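Local coordinates for protein transcriptional regulator, ROK family (Vibrio cholerae O1 biovar eltor, PDB 1Z05) that probably binds DNA as a zinc-containing ROK-family transcriptional regulator of carbohydrate metabolism, related to Mlc of Escherichia coli, at residues G118-I122 against D134-I139; T121-H125 against T406-A410; I338-R343 against I373-I378; I242-L246 against L287-S293. One frame throughout, in Å; residues are numbered along the deposited sequence.

Contact 1 (G118-I122 against D134-I139). With SO4 (sulfate ion), chain C.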
loop_
_atom_site.group_PDB
_atom_site.type_symbol
_atom_site.label_atom_id
_atom_site.label_comp_id
_atom_site.label_asym_id
_atom_site.label_seq_id
_atom_site.Cartn_x
_atom_site.Cartn_y
_atom_site.Cartn_z
ATOM N N GLY A 118 2.983 4.392 -30.332
ATOM C CA GLY A 118 3.514 4.485 -31.682
ATOM C C GLY A 118 5.011 4.716 -31.758
ATOM O O GLY A 118 5.541 5.002 -32.829
ATOM N N TYR A 119 5.700 4.585 -30.629
ATOM C CA TYR A 119 7.154 4.724 -30.617
ATOM C C TYR A 119 7.856 3.902 -29.537
ATOM O O TYR A 119 7.236 3.431 -28.577
ATOM C CB TYR A 119 7.558 6.192 -30.482
ATOM C CG TYR A 119 7.264 6.786 -29.121
ATOM C CD1 TYR A 119 8.192 6.694 -28.078
ATOM C CD2 TYR A 119 6.054 7.441 -28.878
ATOM C CE1 TYR A 119 7.918 7.246 -26.812
ATOM C CE2 TYR A 119 5.776 7.996 -27.637
ATOM C CZ TYR A 119 6.709 7.895 -26.613
ATOM O OH TYR A 119 6.418 8.448 -25.393
ATOM N N LEU A 120 9.167 3.753 -29.711
ATOM C CA LEU A 120 10.028 3.107 -28.740
ATOM C C LEU A 120 11.232 3.998 -28.493
ATOM O O LEU A 120 11.909 4.406 -29.439
ATOM C CB LEU A 120 10.484 1.731 -29.244
ATOM C CG LEU A 120 11.596 1.028 -28.443
ATOM C CD1 LEU A 120 11.097 0.629 -27.046
ATOM C CD2 LEU A 120 12.147 -0.186 -29.190
ATOM N N THR A 121 11.481 4.308 -27.227
ATOM C CA THR A 121 12.674 5.060 -26.838
ATOM C C THR A 121 13.682 4.126 -26.175
ATOM O O THR A 121 13.333 3.364 -25.277
ATOM C CB THR A 121 12.339 6.262 -25.928
ATOM O OG1 THR A 121 11.535 7.195 -26.661
ATOM C CG2 THR A 121 13.623 6.975 -25.471
ATOM N N ILE A 122 14.922 4.162 -26.650
ATOM C CA ILE A 122 15.987 3.390 -26.030
ATOM C C ILE A 122 17.053 4.384 -25.602
ATOM O O ILE A 122 17.522 5.181 -26.412
ATOM C CB ILE A 122 16.584 2.298 -26.978
ATOM C CG1 ILE A 122 15.482 1.333 -27.448
ATOM C CG2 ILE A 122 17.695 1.522 -26.259
ATOM C CD1 ILE A 122 15.898 0.376 -28.579
ATOM N N ASP A 134 20.326 8.637 -26.254
ATOM C CA ASP A 134 18.927 8.243 -26.384
ATOM C C ASP A 134 18.400 8.403 -27.799
ATOM O O ASP A 134 18.751 9.350 -28.511
ATOM C CB ASP A 134 18.031 8.957 -25.367
ATOM C CG ASP A 134 17.927 10.437 -25.613
ATOM O OD1 ASP A 134 18.916 11.050 -26.079
ATOM O OD2 ASP A 134 16.846 10.994 -25.327
ATOM N N THR A 135 17.575 7.446 -28.205
ATOM C CA THR A 135 17.000 7.443 -29.533
ATOM C C THR A 135 15.527 7.113 -29.430
ATOM O O THR A 135 15.124 6.264 -28.627
ATOM C CB THR A 135 17.691 6.418 -30.460
ATOM O OG1 THR A 135 17.697 5.126 -29.831
ATOM C CG2 THR A 135 19.123 6.845 -30.749
ATOM N N LYS A 136 14.735 7.798 -30.247
ATOM C CA LYS A 136 13.315 7.545 -30.352
ATOM C C LYS A 136 13.047 6.962 -31.735
ATOM O O LYS A 136 13.452 7.529 -32.752
ATOM C CB LYS A 136 12.537 8.842 -30.134
ATOM C CG LYS A 136 11.025 8.676 -30.026
ATOM C CD LYS A 136 10.364 10.014 -29.763
ATOM C CE LYS A 136 8.848 9.897 -29.766
ATOM N NZ LYS A 136 8.173 11.225 -29.675
ATOM N N ILE A 137 12.368 5.820 -31.748
ATOM C CA ILE A 137 12.110 5.049 -32.964
ATOM C C ILE A 137 10.604 4.942 -33.146
ATOM O O ILE A 137 9.903 4.444 -32.261
ATOM C CB ILE A 137 12.715 3.616 -32.839
ATOM C CG1 ILE A 137 14.221 3.683 -32.549
ATOM C CG2 ILE A 137 12.450 2.789 -34.101
ATOM C CD1 ILE A 137 14.686 2.741 -31.425
ATOM N N ASP A 138 10.105 5.404 -34.291
ATOM C CA ASP A 138 8.687 5.267 -34.607
ATOM C C ASP A 138 8.319 3.818 -34.918
ATOM O O ASP A 138 9.036 3.124 -35.645
ATOM C CB ASP A 138 8.281 6.207 -35.746
ATOM C CG ASP A 138 8.063 7.646 -35.268
ATOM O OD1 ASP A 138 7.770 7.856 -34.064
ATOM O OD2 ASP A 138 8.179 8.570 -36.102
ATOM N N ILE A 139 7.199 3.381 -34.346
ATOM C CA ILE A 139 6.763 1.989 -34.370
ATOM C C ILE A 139 5.350 1.966 -34.936
ATOM O O ILE A 139 4.444 2.554 -34.354
ATOM C CB ILE A 139 6.766 1.386 -32.917
ATOM C CG1 ILE A 139 8.168 1.438 -32.283
ATOM C CG2 ILE A 139 6.207 -0.036 -32.883
ATOM C CD1 ILE A 139 9.281 0.807 -33.117
HETATM S S SO4 C . 2.797 8.842 -25.309
HETATM O O1 SO4 C . 3.953 9.683 -25.025
HETATM O O2 SO4 C . 1.706 9.138 -24.395
HETATM O O3 SO4 C . 2.396 9.128 -26.686
HETATM O O4 SO4 C . 3.156 7.435 -25.159
#

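Contact 2 (T121-H125 against T406-A410)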
loop_
_atom_site.group_PDB
_atom_site.type_symbol
_atom_site.label_atom_id
_atom_site.label_comp_id
_atom_site.label_asym_id
_atom_site.label_seq_id
_atom_site.Cartn_x
_atom_site.Cartn_y
_atom_site.Cartn_z
ATOM N N THR A 121 11.481 4.308 -27.227
ATOM C CA THR A 121 12.674 5.060 -26.838
ATOM C C THR A 121 13.682 4.126 -26.175
ATOM O O THR A 121 13.333 3.364 -25.277
ATOM C CB THR A 121 12.339 6.262 -25.928
ATOM O OG1 THR A 121 11.535 7.195 -26.661
ATOM C CG2 THR A 121 13.623 6.975 -25.471
ATOM N N ILE A 122 14.922 4.162 -26.650
ATOM C CA ILE A 122 15.987 3.390 -26.030
ATOM C C ILE A 122 17.053 4.384 -25.602
ATOM O O ILE A 122 17.522 5.181 -26.412
ATOM C CB ILE A 122 16.584 2.298 -26.978
ATOM C CG1 ILE A 122 15.482 1.333 -27.448
ATOM C CG2 ILE A 122 17.695 1.522 -26.259
ATOM C CD1 ILE A 122 15.898 0.376 -28.579
ATOM N N ALA A 123 17.400 4.364 -24.320
ATOM C CA ALA A 123 18.434 5.248 -23.810
ATOM C C ALA A 123 19.480 4.425 -23.085
ATOM O O ALA A 123 19.156 3.452 -22.406
ATOM C CB ALA A 123 17.843 6.299 -22.879
ATOM N N LEU A 124 20.737 4.807 -23.251
ATOM C CA LEU A 124 21.822 4.236 -22.467
ATOM C C LEU A 124 22.112 5.193 -21.317
ATOM O O LEU A 124 22.316 6.393 -21.542
ATOM C CB LEU A 124 23.064 4.029 -23.345
ATOM C CG LEU A 124 24.359 3.538 -22.684
ATOM C CD1 LEU A 124 24.252 2.083 -22.245
ATOM C CD2 LEU A 124 25.529 3.729 -23.644
ATOM N N HIS A 125 22.114 4.659 -20.092
ATOM C CA HIS A 125 22.390 5.446 -18.886
ATOM C C HIS A 125 23.652 4.946 -18.201
ATOM O O HIS A 125 23.981 3.755 -18.295
ATOM C CB HIS A 125 21.269 5.249 -17.852
ATOM C CG HIS A 125 19.980 5.952 -18.155
ATOM N ND1 HIS A 125 19.173 5.611 -19.217
ATOM C CD2 HIS A 125 19.314 6.914 -17.474
ATOM C CE1 HIS A 125 18.092 6.372 -19.209
ATOM N NE2 HIS A 125 18.155 7.173 -18.163
ATOM N N THR A 406 12.787 8.098 -19.985
ATOM C CA THR A 406 13.481 6.901 -19.497
ATOM C C THR A 406 13.991 6.986 -18.045
ATOM O O THR A 406 14.536 6.010 -17.530
ATOM C CB THR A 406 14.610 6.423 -20.449
ATOM O OG1 THR A 406 15.638 7.420 -20.537
ATOM C CG2 THR A 406 14.061 6.116 -21.848
ATOM N N MET A 407 13.808 8.139 -17.397
ATOM C CA MET A 407 14.124 8.272 -15.971
ATOM C C MET A 407 13.324 7.337 -15.067
ATOM O O MET A 407 13.864 6.879 -14.060
ATOM C CB MET A 407 14.012 9.721 -15.468
ATOM C CG MET A 407 15.210 10.601 -15.806
ATOM S SD MET A 407 16.849 9.840 -15.606
ATOM C CE MET A 407 17.003 9.698 -13.829
ATOM N N PRO A 408 12.029 7.082 -15.386
ATOM C CA PRO A 408 11.314 6.037 -14.660
ATOM C C PRO A 408 12.030 4.684 -14.676
ATOM O O PRO A 408 12.097 4.027 -13.649
ATOM C CB PRO A 408 9.965 5.954 -15.397
ATOM C CG PRO A 408 9.757 7.323 -15.930
ATOM C CD PRO A 408 11.139 7.779 -16.345
ATOM N N GLY A 409 12.585 4.280 -15.822
ATOM C CA GLY A 409 13.328 3.025 -15.885
ATOM C C GLY A 409 14.601 3.083 -15.056
ATOM O O GLY A 409 14.991 2.094 -14.426
ATOM N N ALA A 410 15.237 4.253 -15.050
ATOM C CA ALA A 410 16.426 4.489 -14.224
ATOM C C ALA A 410 16.146 4.249 -12.737
ATOM O O ALA A 410 16.970 3.660 -12.037
ATOM C CB ALA A 410 16.980 5.902 -14.465
#

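Contact 3 (I338-R343 against I373-I378). With SO4 (sulfate ion), chain H.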
loop_
_atom_site.group_PDB
_atom_site.type_symbol
_atom_site.label_atom_id
_atom_site.label_comp_id
_atom_site.label_asym_id
_atom_site.label_seq_id
_atom_site.Cartn_x
_atom_site.Cartn_y
_atom_site.Cartn_z
ATOM N N ILE A 338 -9.208 25.782 -17.569
ATOM C CA ILE A 338 -8.175 25.270 -16.649
ATOM C C ILE A 338 -8.627 25.234 -15.179
ATOM O O ILE A 338 -8.278 24.304 -14.428
ATOM C CB ILE A 338 -6.822 26.039 -16.812
ATOM C CG1 ILE A 338 -6.219 25.797 -18.210
ATOM C CG2 ILE A 338 -5.814 25.635 -15.737
ATOM C CD1 ILE A 338 -6.173 24.331 -18.634
ATOM N N GLN A 339 -9.382 26.250 -14.760
ATOM C CA GLN A 339 -9.908 26.296 -13.386
ATOM C C GLN A 339 -10.899 25.161 -13.144
ATOM O O GLN A 339 -10.828 24.496 -12.115
ATOM C CB GLN A 339 -10.504 27.675 -13.041
ATOM C CG GLN A 339 -9.440 28.760 -12.930
ATOM C CD GLN A 339 -10.018 30.159 -12.801
ATOM O OE1 GLN A 339 -11.164 30.414 -13.184
ATOM N NE2 GLN A 339 -9.216 31.076 -12.272
ATOM N N GLN A 340 -11.795 24.932 -14.098
ATOM C CA GLN A 340 -12.741 23.821 -14.022
ATOM C C GLN A 340 -12.032 22.462 -13.932
ATOM O O GLN A 340 -12.430 21.598 -13.153
ATOM C CB GLN A 340 -13.692 23.850 -15.220
ATOM C CG GLN A 340 -14.821 22.841 -15.136
ATOM C CD GLN A 340 -15.745 22.887 -16.341
ATOM O OE1 GLN A 340 -16.170 23.958 -16.779
ATOM N NE2 GLN A 340 -16.066 21.716 -16.877
ATOM N N LEU A 341 -10.987 22.289 -14.738
ATOM C CA LEU A 341 -10.128 21.106 -14.669
ATOM C C LEU A 341 -9.539 20.938 -13.264
ATOM O O LEU A 341 -9.582 19.844 -12.701
ATOM C CB LEU A 341 -8.996 21.195 -15.697
ATOM C CG LEU A 341 -7.924 20.095 -15.648
ATOM C CD1 LEU A 341 -8.501 18.714 -15.917
ATOM C CD2 LEU A 341 -6.815 20.403 -16.649
ATOM N N GLY A 342 -8.989 22.021 -12.719
ATOM C CA GLY A 342 -8.451 22.041 -11.357
ATOM C C GLY A 342 -9.441 21.629 -10.282
ATOM O O GLY A 342 -9.085 20.931 -9.337
ATOM N N ARG A 343 -10.694 22.059 -10.421
ATOM C CA ARG A 343 -11.733 21.670 -9.475
ATOM C C ARG A 343 -11.970 20.161 -9.459
ATOM O O ARG A 343 -12.054 19.549 -8.390
ATOM C CB ARG A 343 -13.034 22.459 -9.717
ATOM C CG ARG A 343 -12.881 23.946 -9.330
ATOM C CD ARG A 343 -14.211 24.685 -9.205
ATOM N NE ARG A 343 -14.939 24.717 -10.477
ATOM C CZ ARG A 343 -14.752 25.629 -11.428
ATOM N NH1 ARG A 343 -13.862 26.603 -11.265
ATOM N NH2 ARG A 343 -15.466 25.576 -12.539
ATOM N N ILE A 373 -2.495 28.974 -12.841
ATOM C CA ILE A 373 -3.958 28.995 -12.914
ATOM C C ILE A 373 -4.559 27.724 -12.304
ATOM O O ILE A 373 -5.542 27.777 -11.557
ATOM C CB ILE A 373 -4.449 29.152 -14.395
ATOM C CG1 ILE A 373 -3.921 30.449 -15.034
ATOM C CG2 ILE A 373 -5.985 29.033 -14.506
ATOM C CD1 ILE A 373 -4.361 31.758 -14.342
ATOM N N LEU A 374 -3.951 26.586 -12.621
ATOM C CA LEU A 374 -4.441 25.285 -12.179
ATOM C C LEU A 374 -4.304 25.039 -10.673
ATOM O O LEU A 374 -5.237 24.559 -10.034
ATOM C CB LEU A 374 -3.724 24.172 -12.956
ATOM C CG LEU A 374 -4.118 22.723 -12.661
ATOM C CD1 LEU A 374 -5.410 22.359 -13.369
ATOM C CD2 LEU A 374 -2.991 21.786 -13.088
ATOM N N TYR A 375 -3.146 25.352 -10.106
ATOM C CA TYR A 375 -2.858 24.960 -8.726
ATOM C C TYR A 375 -3.793 25.575 -7.684
ATOM O O TYR A 375 -4.256 24.864 -6.790
ATOM C CB TYR A 375 -1.395 25.237 -8.362
ATOM C CG TYR A 375 -0.394 24.251 -8.939
ATOM C CD1 TYR A 375 -0.743 23.372 -9.969
ATOM C CD2 TYR A 375 0.908 24.214 -8.460
ATOM C CE1 TYR A 375 0.189 22.500 -10.514
ATOM C CE2 TYR A 375 1.836 23.338 -8.986
ATOM C CZ TYR A 375 1.475 22.492 -10.008
ATOM O OH TYR A 375 2.418 21.629 -10.505
ATOM N N PRO A 376 -4.048 26.899 -7.759
ATOM C CA PRO A 376 -5.012 27.485 -6.816
ATOM C C PRO A 376 -6.408 26.857 -6.856
ATOM O O PRO A 376 -7.051 26.740 -5.809
ATOM C CB PRO A 376 -5.061 28.965 -7.233
ATOM C CG PRO A 376 -3.730 29.209 -7.836
ATOM C CD PRO A 376 -3.433 27.937 -8.605
ATOM N N SER A 377 -6.864 26.463 -8.042
ATOM C CA SER A 377 -8.145 25.759 -8.188
ATOM C C SER A 377 -8.159 24.388 -7.526
ATOM O O SER A 377 -9.128 24.031 -6.847
ATOM C CB SER A 377 -8.545 25.649 -9.659
ATOM O OG SER A 377 -9.033 26.903 -10.102
ATOM N N ILE A 378 -7.086 23.625 -7.738
ATOM C CA ILE A 378 -6.885 22.340 -7.074
ATOM C C ILE A 378 -6.854 22.504 -5.559
ATOM O O ILE A 378 -7.527 21.762 -4.832
ATOM C CB ILE A 378 -5.561 21.644 -7.534
ATOM C CG1 ILE A 378 -5.570 21.413 -9.048
ATOM C CG2 ILE A 378 -5.321 20.335 -6.751
ATOM C CD1 ILE A 378 -4.349 20.646 -9.612
HETATM S S SO4 H . -17.158 21.944 -10.764
HETATM O O1 SO4 H . -16.402 20.825 -10.202
HETATM O O2 SO4 H . -17.081 23.086 -9.858
HETATM O O3 SO4 H . -16.608 22.318 -12.063
HETATM O O4 SO4 H . -18.556 21.550 -10.922
HETATM O O HOH W 1 -6.777 30.015 -10.840
HETATM O O HOH W 2 -11.607 27.304 -9.337
#

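Contact 4 (I242-L246 against L287-S293). With SO4 (sulfate ion), chain D; SO4 (sulfate ion), chain C.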
loop_
_atom_site.group_PDB
_atom_site.type_symbol
_atom_site.label_atom_id
_atom_site.label_comp_id
_atom_site.label_asym_id
_atom_site.label_seq_id
_atom_site.Cartn_x
_atom_site.Cartn_y
_atom_site.Cartn_z
ATOM N N ILE A 242 -1.437 13.582 -15.263
ATOM C CA ILE A 242 -2.527 14.082 -16.077
ATOM C C ILE A 242 -2.072 14.068 -17.536
ATOM O O ILE A 242 -1.215 14.864 -17.936
ATOM C CB ILE A 242 -2.929 15.527 -15.648
ATOM C CG1 ILE A 242 -3.160 15.584 -14.137
ATOM C CG2 ILE A 242 -4.164 16.015 -16.428
ATOM C CD1 ILE A 242 -2.747 16.910 -13.488
ATOM N N HIS A 243 -2.639 13.146 -18.311
ATOM C CA HIS A 243 -2.305 12.983 -19.724
ATOM C C HIS A 243 -3.541 12.428 -20.450
ATOM O O HIS A 243 -4.632 13.012 -20.327
ATOM C CB HIS A 243 -1.069 12.087 -19.881
ATOM C CG HIS A 243 -0.415 12.172 -21.229
ATOM N ND1 HIS A 243 -0.622 13.223 -22.099
ATOM C CD2 HIS A 243 0.465 11.345 -21.842
ATOM C CE1 HIS A 243 0.084 13.027 -23.199
ATOM N NE2 HIS A 243 0.756 11.897 -23.067
ATOM N N HIS A 244 -3.380 11.327 -21.189
ATOM C CA HIS A 244 -4.511 10.620 -21.802
ATOM C C HIS A 244 -5.483 10.132 -20.732
ATOM O O HIS A 244 -6.703 10.231 -20.887
ATOM C CB HIS A 244 -4.030 9.425 -22.626
ATOM C CG HIS A 244 -3.112 9.791 -23.750
ATOM N ND1 HIS A 244 -3.568 10.278 -24.956
ATOM C CD2 HIS A 244 -1.764 9.728 -23.856
ATOM C CE1 HIS A 244 -2.540 10.503 -25.755
ATOM N NE2 HIS A 244 -1.434 10.176 -25.110
ATOM N N GLY A 245 -4.921 9.599 -19.650
ATOM C CA GLY A 245 -5.682 9.203 -18.484
ATOM C C GLY A 245 -5.207 9.934 -17.245
ATOM O O GLY A 245 -4.312 10.784 -17.312
ATOM N N LEU A 246 -5.836 9.615 -16.117
ATOM C CA LEU A 246 -5.484 10.214 -14.847
ATOM C C LEU A 246 -5.130 9.106 -13.890
ATOM O O LEU A 246 -5.901 8.163 -13.705
ATOM C CB LEU A 246 -6.633 11.074 -14.302
ATOM C CG LEU A 246 -7.073 12.049 -15.400
ATOM C CD1 LEU A 246 -8.466 11.701 -15.948
ATOM C CD2 LEU A 246 -6.998 13.453 -14.919
ATOM N N LEU A 287 -14.151 10.580 -13.918
ATOM C CA LEU A 287 -13.171 11.658 -14.006
ATOM C C LEU A 287 -12.614 11.853 -15.428
ATOM O O LEU A 287 -12.427 12.980 -15.878
ATOM C CB LEU A 287 -12.021 11.449 -13.008
ATOM C CG LEU A 287 -10.923 12.509 -12.939
ATOM C CD1 LEU A 287 -11.465 13.872 -12.426
ATOM C CD2 LEU A 287 -9.765 12.042 -12.054
ATOM N N GLU A 288 -12.343 10.770 -16.146
ATOM C CA GLU A 288 -11.752 10.964 -17.471
ATOM C C GLU A 288 -12.691 11.577 -18.528
ATOM O O GLU A 288 -12.231 11.986 -19.593
ATOM C CB GLU A 288 -11.004 9.721 -17.969
ATOM C CG GLU A 288 -11.831 8.556 -18.394
ATOM C CD GLU A 288 -10.962 7.505 -19.069
ATOM O OE1 GLU A 288 -9.861 7.193 -18.546
ATOM O OE2 GLU A 288 -11.373 7.002 -20.130
ATOM N N THR A 289 -13.984 11.676 -18.214
ATOM C CA THR A 289 -14.947 12.350 -19.097
ATOM C C THR A 289 -14.797 13.875 -19.049
ATOM O O THR A 289 -15.340 14.580 -19.905
ATOM C CB THR A 289 -16.424 11.992 -18.776
ATOM O OG1 THR A 289 -16.790 12.513 -17.489
ATOM C CG2 THR A 289 -16.641 10.486 -18.810
ATOM N N VAL A 290 -14.080 14.380 -18.043
ATOM C CA VAL A 290 -13.921 15.816 -17.868
ATOM C C VAL A 290 -12.450 16.245 -17.744
ATOM O O VAL A 290 -12.148 17.442 -17.771
ATOM C CB VAL A 290 -14.716 16.352 -16.622
ATOM C CG1 VAL A 290 -16.207 16.112 -16.757
ATOM C CG2 VAL A 290 -14.193 15.735 -15.315
ATOM N N ALA A 291 -11.540 15.285 -17.593
ATOM C CA ALA A 291 -10.166 15.627 -17.223
ATOM C C ALA A 291 -9.075 15.017 -18.100
ATOM O O ALA A 291 -7.893 15.326 -17.936
ATOM C CB ALA A 291 -9.922 15.316 -15.750
ATOM N N SER A 292 -9.466 14.166 -19.038
ATOM C CA SER A 292 -8.530 13.625 -20.018
ATOM C C SER A 292 -8.149 14.757 -20.972
ATOM O O SER A 292 -8.874 15.760 -21.059
ATOM C CB SER A 292 -9.187 12.491 -20.798
ATOM O OG SER A 292 -10.202 12.978 -21.662
ATOM N N SER A 293 -7.024 14.595 -21.670
ATOM C CA SER A 293 -6.564 15.579 -22.656
ATOM C C SER A 293 -7.631 15.849 -23.714
ATOM O O SER A 293 -7.866 16.997 -24.088
ATOM C CB SER A 293 -5.258 15.125 -23.320
ATOM O OG SER A 293 -5.367 13.802 -23.819
HETATM S S SO4 D . -1.342 8.131 -19.856
HETATM O O1 SO4 D . -0.115 8.229 -19.070
HETATM O O2 SO4 D . -2.380 8.944 -19.236
HETATM O O3 SO4 D . -1.084 8.627 -21.203
HETATM O O4 SO4 D . -1.776 6.741 -19.942
HETATM S S SO4 C . 2.797 8.842 -25.309
HETATM O O1 SO4 C . 3.953 9.683 -25.025
HETATM O O2 SO4 C . 1.706 9.138 -24.395
HETATM O O3 SO4 C . 2.396 9.128 -26.686
HETATM O O4 SO4 C . 3.156 7.435 -25.159
HETATM O O HOH W 3 -5.380 15.406 -19.432
HETATM O O HOH W 4 -5.492 12.155 -25.765
HETATM O O HOH W 5 -7.739 7.459 -16.651
#

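Contact 1 (G118-I122 against D134-I139)
Lys136 lies over one face of the Tyr119 ring, on the side of the sheet that also carries Thr121 and Asp138. The lysine chain is extended from CG onward, with CG anti to the backbone N (chi1 -172°), and this shape brings CE over the ring face, toward its rim, the two side chains running aslant. Its CE stands 3.7 Å from the centroid of the Tyr119 ring in a CH-pi contact, and its NZ is 4.5 Å from that centroid, close enough to the ring normal for a cation-pi interaction. Nearer the backbone, Lys136 CG passes Thr121 OG1 at 3.7 Å. The far end of the tyrosine is held as well: Tyr119 OH donates a hydrogen bond of 2.8 Å to O1 of a sulfate ion, which lies at the ring edge, and is also hydrogen-bonded to Arg114 NE.

On the other face, Ile122 CD1 meets Ile137 CD1 at 3.9 Å, the two side chains slanting across each other. Leu120 CB packs on Ile139 CG1 at 3.8 Å. Helix 144-161 backs this apolar layer, with Phe158 against Ile122 and Arg150 against both Ile137 and Ile139.

Between the faces, Leu120 and Ile137 exchange two backbone hydrogen bonds, and Ile122 and Thr135 do the same. Ile139 N adds a bond of 2.8 Å to Gly118 O. Tyr119-Asp138 and Thr121-Lys136 form the alternating non-hydrogen-bonded pairs. This is the ladder of an antiparallel beta hairpin, here strands 119-126 and 131-138 at one side of a five-stranded mixed sheet, consistent with the ASKHA fold of ROK proteins.

Contact 2 (T121-H125 against T406-A410)
Thr121 opens the contact with its methyl: CG2 meets Thr406 CG2 at 3.7 Å, the two short side chains slanting past one another. Two residues on, Ala123 turns its CB to the same threonine, 3.4 Å from Thr406 OG1 and a little farther from its methyl. The strand's alternation thus brings Thr121, Ala123 and His125 to the side where residues 406-410 lie, while Ile122 and Leu124 point away, and their side chains touch helix 144-161.

His125 spans both parts of the second segment. With CG anti to the carbonyl carbon (chi1 -75°), its ring extends to both Thr406 and the start of helix 407-418. Thr406 OG1 lies at the ring edge, in its plane. Met407 first leads away from the strand, but its chain bends at chi2 and chi3 and returns the sulfur to the same ring's edge, SD standing 4.9 Å from the centroid of the His125 ring. Ala410 CB approaches the ring obliquely. Phe110 of the neighbouring strand 108-116 stacks with the imidazole, and Ser112 OG is hydrogen-bonded to Thr406 O.

Thr406 O also accepts the backbone bond from Ala410 N at 3.1 Å, so the first helical turn is tied to the residue that touches the strand. Methyl packing at Thr121 and Ala123 gives way to the rim of the His125 ring near Thr406 OG1 and Met407 SD; largely buried, the start of helix 407-418 thus meets strand 119-126 through van der Waals and sulfur-aromatic contacts.

Contact 3 (I338-R343 against I373-I378)
Ile338 and Ile373 cross at about a right angle, their CG2 methyls 3.6 Å apart, and form the apolar packing together with Leu374. Ile338 CG2 also rests on Leu374 CB. With CG anti to its backbone N (chi1 -179°), Leu374 lays CD1 against the neighbouring helix, 3.7 Å from Gly342 N and 4.1 Å from Leu341 CD2. Ile367 touches Ile338, Leu341 and Leu374.

The backbones come near each other at Gly342, which has no side chain: Gly342 CA lies 4.6 Å from Ile378 CA. Ser377 CB is 4.0 Å from Gly342 CA. Ile378 CA also makes a CA-H...O contact with Gly342 O, and the segment axes approach to 7.5 Å at a crossing angle of -38°. The contact thus joins helices 332-356 and 371-385, which are linked in sequence through strand 360-364 of the second five-stranded sheet.

Polar links run through water. One molecule accepts from Gln339 NE2 and donates to Ile373 O at 2.7 Å. A second accepts from Arg343 NH1 and is hydrogen-bonded to Ser377 OG. The Arg343 guanidinium, with Gln340 CA over one face, also holds a sulfate ion at its edge, NE donating to sulfate O2 at 2.8 Å.

Contact 4 (I242-L246 against L287-S293)
Leu246 CG sits anti to the carbonyl carbon (chi1 -52°), which extends its two methyls to residues 287-291: CD2 meets Ala291 CB at 3.6 Å, and CD1 rests on Glu288 CB and on Leu287 CG. Ser292 OG lies between its own backbone N and carbonyl carbon (chi1 70°), from where it donates to Glu288 O, nearly straight out from that carbonyl, and caps Ala295 N at the start of helix 293-305.

Ser293 N donates to His243 O at 3.2 Å, the direct hydrogen bond between the segments. Two waters supplement it. One donates to both His243 O and Ala291 O, and another accepts from Leu246 N while donating to Glu288 OE1 at 2.9 Å. Beyond this bridge, the Glu288 side chain lies beside the zinc ligands His269, Cys279, Cys281 and Cys286, about 5 Å from the metal. Gly245 N donates to O2 of a sulfate ion at 2.7 Å. His244 CD2 lies over one face of the His243 ring, and NE2 of each histidine makes a weak hydrogen bond to a second sulfate.

The loop between strands 237-242 and 246-252 therefore meets the short, weakly bonded helix 288-291 and the first residue of helix 293-305, while helix 332-356 touches both segments through Leu345 and Leu341.

Contacts 1 and 2 share Thr121 and Ile122 on strand 119-126, their centres 11 Å apart: one pairs the strand within its sheet, the other joins it to the start of helix 407-418. Contacts 3 and 4 form a second cluster, centres 14 Å apart, where Leu341 CD1 packs on Ala291 CB at 3.7 Å. Contact 1 and contact 4 do not touch, with nearest atoms about 7 Å apart, yet both reach one sulfate ion. Along the chain, contact 1 closes first, contact 4 next and contact 3 after it. The segments of contact 2 are 281 residues apart at their closest ends and enclose contacts 3 and 4, so the chain returns from the second sheet's region to the first.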